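Local coordinates for protein gamma-glutamyltranspeptidase (Klebsiella pneumoniae subsp. pneumoniae, PDB 5HFT) that catalyses the conversion of oxamate to oxalate in the uric acid degradation pathway, at residues A94-A100 with H254-P259; P121-V127 with L242-I246; V127-S132 with S225-G229. All coordinates share one frame; numbering follows the deposited sequence.

Contact 1. Residues A94-A100 with H254-P259; sequences AIDASGA and HRARRP
Arg-257 lies alongside Asp-96, and its side chain illustrates how one residue can serve a strand edge with both its backbone and its length. CG stands anti to the carbonyl carbon (chi1 -64°), which starts the chain alongside the neighbouring strand. CB packs on Asp-96 CB at 3.9 Å. CG then passes the carbonyl oxygen of Asp-96, and CD comes within 4.1 Å of Asp-96 OD2. Extended from CG to NE, the chain carries the guanidinium on to Ser-98. There NH1 donates a weak hydrogen bond to Ser-98 OG (3.0 Å), strongly bent at 125°, and forms a long salt bridge to Asp-96 OD2 at 3.6 Å. The carboxylate meets the guanidinium at its edge, the two planes 90° apart. Ser-98 O sits over a guanidinium face, near CZ, NH1 and NH2 and farther from NE, at angles too poor for hydrogen bonds; NH2 also reaches toward Ala-100 N. Ser-98 OG in turn donates to Asp-96 OD1, tying the carboxylate to the hydroxyl that Arg-257 meets.

Beneath this polar cluster the backbones make a single antiparallel bridge, the hydrogen-bonded pair Asp-96 and Arg-257, with Asp-96 N to Arg-257 O at 3.1 Å and Arg-257 N to Asp-96 O at 2.9 Å. This one bridge attaches the irregular segment 254-259 to strand 93-97, whose Ile-95 and Ala-97 bond to strand 80-86 in a small antiparallel sheet of this gamma-glutamyltransferase-family chain.

Apolar contacts accompany the bridge: Ile-95 CG2 rests 3.8 Å from Ala-256 CB, which also touches Ala-97 CB. Further along, the bent chain of Arg-258 brings CD to 3.3 Å from Ala-94 O, and its NH1 forms a salt bridge with Glu-136 on helix 130-144.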
# COMPACT_ATOMS: atom_id res chain seq x y z
N ALA A 94 -5.51 2.49 12.69
CA ALA A 94 -4.52 1.81 11.88
C ALA A 94 -4.81 0.32 11.79
O ALA A 94 -5.34 -0.29 12.72
CB ALA A 94 -3.12 2.04 12.44
N ILE A 95 -4.51 -0.26 10.63
CA ILE A 95 -4.71 -1.68 10.37
C ILE A 95 -3.41 -2.21 9.78
O ILE A 95 -3.04 -1.85 8.66
CB ILE A 95 -5.87 -1.95 9.41
CG1 ILE A 95 -7.16 -1.30 9.91
CG2 ILE A 95 -6.06 -3.44 9.26
CD1 ILE A 95 -8.35 -1.66 9.05
N ASP A 96 -2.71 -3.05 10.54
CA ASP A 96 -1.53 -3.74 10.02
C ASP A 96 -2.03 -5.09 9.54
O ASP A 96 -2.22 -6.02 10.32
CB ASP A 96 -0.47 -3.90 11.11
CG ASP A 96 0.78 -4.61 10.61
OD1 ASP A 96 0.72 -5.20 9.52
OD2 ASP A 96 1.80 -4.64 11.34
N ALA A 97 -2.24 -5.22 8.24
CA ALA A 97 -2.76 -6.47 7.72
C ALA A 97 -1.65 -7.28 7.05
O ALA A 97 -1.75 -7.66 5.89
CB ALA A 97 -3.92 -6.20 6.76
N SER A 98 -0.55 -7.52 7.77
CA SER A 98 0.56 -8.28 7.22
C SER A 98 0.70 -9.61 7.94
O SER A 98 0.59 -9.69 9.17
CB SER A 98 1.87 -7.47 7.29
OG SER A 98 2.32 -7.32 8.61
N GLY A 99 0.96 -10.67 7.17
CA GLY A 99 0.98 -12.01 7.73
C GLY A 99 2.32 -12.42 8.31
O GLY A 99 3.37 -11.89 7.98
N ALA A 100 2.25 -13.42 9.19
CA ALA A 100 3.43 -13.95 9.85
C ALA A 100 4.02 -15.13 9.07
O ALA A 100 3.36 -15.74 8.23
CB ALA A 100 3.09 -14.38 11.28
N HIS A 254 -5.00 -16.20 11.95
CA HIS A 254 -4.44 -14.92 11.53
C HIS A 254 -5.51 -13.84 11.50
O HIS A 254 -6.55 -14.00 10.86
CB HIS A 254 -3.77 -15.03 10.17
CG HIS A 254 -3.27 -13.72 9.66
ND1 HIS A 254 -4.02 -12.88 8.86
CD2 HIS A 254 -2.09 -13.08 9.87
CE1 HIS A 254 -3.32 -11.79 8.60
NE2 HIS A 254 -2.15 -11.89 9.20
N ARG A 255 -5.23 -12.73 12.17
CA ARG A 255 -6.08 -11.54 12.14
C ARG A 255 -5.25 -10.32 11.76
O ARG A 255 -4.05 -10.26 12.04
CB ARG A 255 -6.81 -11.30 13.50
CG ARG A 255 -8.00 -12.21 13.79
CD ARG A 255 -9.31 -11.64 13.17
NE ARG A 255 -10.38 -12.65 13.08
CZ ARG A 255 -11.47 -12.51 12.33
NH1 ARG A 255 -11.65 -11.42 11.60
NH2 ARG A 255 -12.39 -13.48 12.28
N ALA A 256 -5.87 -9.36 11.09
CA ALA A 256 -5.21 -8.07 10.96
C ALA A 256 -5.01 -7.47 12.34
O ALA A 256 -5.91 -7.49 13.18
CB ALA A 256 -6.03 -7.12 10.08
N ARG A 257 -3.82 -6.90 12.56
CA ARG A 257 -3.48 -6.21 13.79
C ARG A 257 -4.03 -4.79 13.78
O ARG A 257 -4.45 -4.26 12.74
CB ARG A 257 -1.97 -6.18 13.96
CG ARG A 257 -1.35 -7.54 14.12
CD ARG A 257 0.07 -7.58 13.58
NE ARG A 257 0.40 -8.94 13.15
CZ ARG A 257 1.17 -9.23 12.11
NH1 ARG A 257 1.69 -8.26 11.37
NH2 ARG A 257 1.42 -10.50 11.79
N ARG A 258 -4.08 -4.17 14.95
CA ARG A 258 -4.52 -2.78 15.08
C ARG A 258 -3.58 -2.00 15.98
O ARG A 258 -3.95 -1.62 17.09
CB ARG A 258 -5.95 -2.70 15.60
CG ARG A 258 -6.94 -3.41 14.71
CD ARG A 258 -7.64 -2.41 13.83
NE ARG A 258 -8.15 -1.34 14.65
CZ ARG A 258 -9.41 -1.25 15.06
NH1 ARG A 258 -10.29 -2.19 14.70
NH2 ARG A 258 -9.77 -0.23 15.83
N PRO A 259 -2.37 -1.72 15.52
CA PRO A 259 -1.45 -0.91 16.32
C PRO A 259 -1.90 0.53 16.31
O PRO A 259 -2.77 0.95 15.54
CB PRO A 259 -0.11 -1.06 15.60
CG PRO A 259 -0.48 -1.27 14.21
CD PRO A 259 -1.76 -2.09 14.23

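Contact 2. Residues P121-V127 with L242-I246; sequences PQAALTV and LGMPI
Pro-121 packs against the end of helix 230-242, where Gly-243, with positive phi, closes a Schellman motif and turns the chain into 244-246. In the other loop, Ala-124, which meets Met-244, is the centre of an inverse gamma turn, making this an example of two irregular loops held together by packing, without hydrogen bonds between them.

The apolar contacts run along both loops. Met-244 SD touches Ala-124 CB at 3.6 Å, and Leu-125 CB lies 3.7 Å from Pro-245 CG. At the far end, the CG2 branches of Val-127 and Ile-246 approach to 4.3 Å. Met-239 on helix 230-242 touches both Met-244 and Ile-246, and Tyr-110 packs on Leu-125 and Pro-245.

A second kind of contact sets carbon against carbonyl oxygen. Pro-121 CB is 3.4 Å from Leu-242 O, in the last turn of the helix; Pro-121 O, for its part, meets Met-244 CG at 3.4 Å and also approaches Pro-245 CD. Ile-246 has CG1 anti to its carbonyl carbon (chi1 -54°), and the chain continues extended until its CD1 tip reaches Ala-124 O at 3.4 Å and Thr-126 O at 3.7 Å.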
# COMPACT_ATOMS: atom_id res chain seq x y z
N PRO A 121 8.92 -21.82 -3.95
CA PRO A 121 8.01 -22.05 -2.81
C PRO A 121 8.60 -21.72 -1.45
O PRO A 121 7.84 -21.49 -0.50
CB PRO A 121 7.70 -23.55 -2.91
CG PRO A 121 7.89 -23.86 -4.37
CD PRO A 121 9.02 -22.98 -4.84
N GLN A 122 9.92 -21.71 -1.30
CA GLN A 122 10.53 -21.39 -0.02
C GLN A 122 10.57 -19.89 0.27
O GLN A 122 10.80 -19.49 1.42
CB GLN A 122 11.95 -21.96 0.04
N ALA A 123 10.41 -19.05 -0.74
CA ALA A 123 10.36 -17.62 -0.50
C ALA A 123 8.98 -17.16 -0.10
O ALA A 123 8.84 -16.08 0.48
CB ALA A 123 10.81 -16.86 -1.74
N ALA A 124 7.96 -17.96 -0.41
CA ALA A 124 6.57 -17.68 -0.09
C ALA A 124 6.22 -18.19 1.30
O ALA A 124 5.30 -19.00 1.48
CB ALA A 124 5.66 -18.30 -1.14
N LEU A 125 6.98 -17.69 2.30
CA LEU A 125 7.00 -18.21 3.66
C LEU A 125 6.11 -17.45 4.66
O LEU A 125 5.79 -18.02 5.71
CB LEU A 125 8.44 -18.24 4.18
CG LEU A 125 9.07 -16.95 4.72
CD1 LEU A 125 10.47 -17.21 5.26
CD2 LEU A 125 9.10 -15.82 3.69
N THR A 126 5.72 -16.20 4.40
CA THR A 126 4.81 -15.48 5.30
C THR A 126 3.39 -15.46 4.75
O THR A 126 3.18 -15.55 3.53
CB THR A 126 5.24 -14.05 5.58
OG1 THR A 126 5.08 -13.28 4.38
CG2 THR A 126 6.68 -13.96 6.07
N VAL A 127 2.43 -15.34 5.67
CA VAL A 127 1.01 -15.33 5.34
C VAL A 127 0.62 -14.02 4.63
O VAL A 127 1.29 -12.99 4.76
CB VAL A 127 0.21 -15.52 6.65
CG1 VAL A 127 -1.30 -15.34 6.45
CG2 VAL A 127 0.52 -16.86 7.26
N LEU A 242 2.84 -27.71 -3.07
CA LEU A 242 3.94 -26.85 -3.52
C LEU A 242 5.18 -26.97 -2.65
O LEU A 242 6.28 -26.63 -3.11
CB LEU A 242 3.48 -25.38 -3.54
CG LEU A 242 2.62 -24.90 -4.72
CD1 LEU A 242 2.43 -23.41 -4.69
CD2 LEU A 242 3.16 -25.34 -6.07
N GLY A 243 5.04 -27.42 -1.41
CA GLY A 243 6.16 -27.37 -0.49
C GLY A 243 6.31 -26.03 0.18
O GLY A 243 7.44 -25.62 0.49
N MET A 244 5.27 -25.36 0.40
CA MET A 244 5.36 -24.05 1.02
C MET A 244 5.31 -24.19 2.54
O MET A 244 4.51 -24.97 3.07
CB MET A 244 4.21 -23.16 0.55
CG MET A 244 4.52 -22.23 -0.61
SD MET A 244 3.25 -20.94 -0.69
CE MET A 244 1.97 -21.83 -1.52
N PRO A 245 6.13 -23.43 3.28
CA PRO A 245 6.19 -23.59 4.74
C PRO A 245 5.01 -22.97 5.48
O PRO A 245 5.21 -22.32 6.50
CB PRO A 245 7.50 -22.89 5.11
CG PRO A 245 7.63 -21.83 4.09
CD PRO A 245 7.03 -22.35 2.82
N ILE A 246 3.78 -23.15 4.98
CA ILE A 246 2.59 -22.55 5.56
C ILE A 246 1.52 -23.62 5.73
O ILE A 246 1.40 -24.52 4.89
CB ILE A 246 2.06 -21.39 4.67
CG1 ILE A 246 3.15 -20.37 4.39
CG2 ILE A 246 0.84 -20.68 5.31
CD1 ILE A 246 2.64 -19.17 3.63

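Contact 3. Residues V127-S132 with S225-G229; sequences VAGTVS and SFYRG
Tyr-227 pushes its ring between Ala-128 and the first turn of helix 130-144, and its hydroxyl bonds to both. Tyr-227 OH donates to Ala-128 O, although the modelled length of 2.5 Å is too short to be taken literally. Its second partner is Ser-132 N, which donates to it at 3.2 Å with an N-H angle of 148°. Ala-128 O lies near the ring plane, at the edge.

Val-131 packs against both aromatic side chains. Its CB faces the edge of Tyr-227, 3.9 Å from CE1, while its two methyls serve Phe-226. CG2 makes a CH-pi contact over one face, 4.0 Å from the ring centroid and 17° off the normal; CG1 lies 3.8 Å from Phe-226 CB. Phe-226 CD1 in turn lies over a face of the Tyr-227 ring, offset toward its rim.

The packing is looser toward Val-127 and Ala-128. Val-127 CG1 approaches the Tyr-227 edge at 4.1 Å from CE2, and Ala-128 CB stands 4.4 Å from Phe-226 CZ. On the partly exposed side, Arg-228 and Gly-229 do not touch 127-132; the guanidinium of Arg-228 instead forms a salt bridge with Asp-224.

Phe-226 also packs on Leu-231 and Leu-235 of helix 230-242 and Leu-218 of helix 209-221, and Tyr-227 on Leu-251 of helix 248-252. The contact is thus an example of helix packing in which a short helix, 225-228, sets its two aromatic residues against the start of helix 130-144 in this gamma-glutamyltranspeptidase chain.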
# COMPACT_ATOMS: atom_id res chain seq x y z
N VAL A 127 2.43 -15.34 5.67
CA VAL A 127 1.01 -15.33 5.34
C VAL A 127 0.62 -14.02 4.63
O VAL A 127 1.29 -12.99 4.76
CB VAL A 127 0.21 -15.52 6.65
CG1 VAL A 127 -1.30 -15.34 6.45
CG2 VAL A 127 0.52 -16.86 7.26
N ALA A 128 -0.44 -14.08 3.83
CA ALA A 128 -0.91 -12.94 3.04
C ALA A 128 -2.02 -12.20 3.80
O ALA A 128 -3.06 -12.79 4.12
CB ALA A 128 -1.41 -13.42 1.68
N GLY A 129 -1.82 -10.91 4.06
CA GLY A 129 -2.70 -10.21 4.97
C GLY A 129 -3.83 -9.33 4.45
O GLY A 129 -4.82 -9.16 5.17
N THR A 130 -3.71 -8.76 3.23
CA THR A 130 -4.65 -7.74 2.79
C THR A 130 -6.09 -8.14 3.05
O THR A 130 -6.89 -7.35 3.56
CB THR A 130 -4.53 -7.42 1.30
OG1 THR A 130 -4.24 -8.59 0.50
CG2 THR A 130 -3.58 -6.30 1.04
N VAL A 131 -6.44 -9.37 2.69
CA VAL A 131 -7.84 -9.76 2.76
C VAL A 131 -8.32 -9.64 4.19
O VAL A 131 -9.45 -9.19 4.43
CB VAL A 131 -8.04 -11.18 2.21
CG1 VAL A 131 -9.51 -11.57 2.25
CG2 VAL A 131 -7.50 -11.24 0.79
N SER A 132 -7.46 -9.97 5.16
CA SER A 132 -7.78 -9.69 6.55
C SER A 132 -7.90 -8.19 6.82
O SER A 132 -8.69 -7.77 7.66
CB SER A 132 -6.76 -10.36 7.48
OG SER A 132 -5.48 -9.74 7.42
N SER A 225 -13.49 -16.19 4.50
CA SER A 225 -13.30 -17.57 4.05
C SER A 225 -11.90 -17.79 3.49
O SER A 225 -11.46 -18.93 3.40
CB SER A 225 -14.35 -17.93 3.01
OG SER A 225 -14.09 -17.33 1.76
N PHE A 226 -11.20 -16.71 3.15
CA PHE A 226 -9.80 -16.81 2.72
C PHE A 226 -8.93 -17.46 3.79
O PHE A 226 -7.97 -18.16 3.46
CB PHE A 226 -9.32 -15.40 2.37
CG PHE A 226 -7.94 -15.32 1.77
CD1 PHE A 226 -6.81 -15.36 2.57
CD2 PHE A 226 -7.77 -15.08 0.41
CE1 PHE A 226 -5.53 -15.23 2.05
CE2 PHE A 226 -6.50 -14.96 -0.12
CZ PHE A 226 -5.38 -15.03 0.71
N TYR A 227 -9.26 -17.24 5.07
CA TYR A 227 -8.48 -17.83 6.16
C TYR A 227 -9.24 -18.90 6.94
O TYR A 227 -8.59 -19.69 7.63
CB TYR A 227 -8.02 -16.74 7.15
CG TYR A 227 -7.33 -15.58 6.49
CD1 TYR A 227 -8.06 -14.58 5.84
CD2 TYR A 227 -5.94 -15.46 6.52
CE1 TYR A 227 -7.42 -13.50 5.22
CE2 TYR A 227 -5.30 -14.38 5.91
CZ TYR A 227 -6.05 -13.41 5.26
OH TYR A 227 -5.42 -12.34 4.65
N ARG A 228 -10.57 -18.95 6.84
CA ARG A 228 -11.40 -19.79 7.69
C ARG A 228 -12.57 -20.45 6.95
O ARG A 228 -13.52 -20.92 7.59
CB ARG A 228 -11.95 -18.99 8.88
CG ARG A 228 -10.89 -18.70 9.93
CD ARG A 228 -11.08 -17.39 10.70
NE ARG A 228 -9.77 -16.93 11.12
CZ ARG A 228 -9.24 -15.75 10.81
NH1 ARG A 228 -9.94 -14.87 10.12
NH2 ARG A 228 -8.02 -15.46 11.23
N GLY A 229 -12.54 -20.50 5.62
CA GLY A 229 -13.60 -21.10 4.84
C GLY A 229 -13.08 -22.02 3.75
O GLY A 229 -11.92 -22.47 3.80

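How the contacts relate
The three contacts illustrate how chemistry follows position. Contact 1 is partly buried, and it alone combines a beta bridge with charged side chains; contacts 2 and 3 are buried. Contact 2, the farthest from the chain centre, relies on packing between loops, whereas contact 3 adds a bonded tyrosine to an apolar interface between helices. Val-127 belongs to both contacts 2 and 3, with one methyl turned to each, and its N probably bonds to Ala-100 O of contact 1. The rings of His-254 and Tyr-227 also meet, linking contact 1 to contact 3. Along the chain, contact 3 is nested within contact 2, and contact 2 within contact 1.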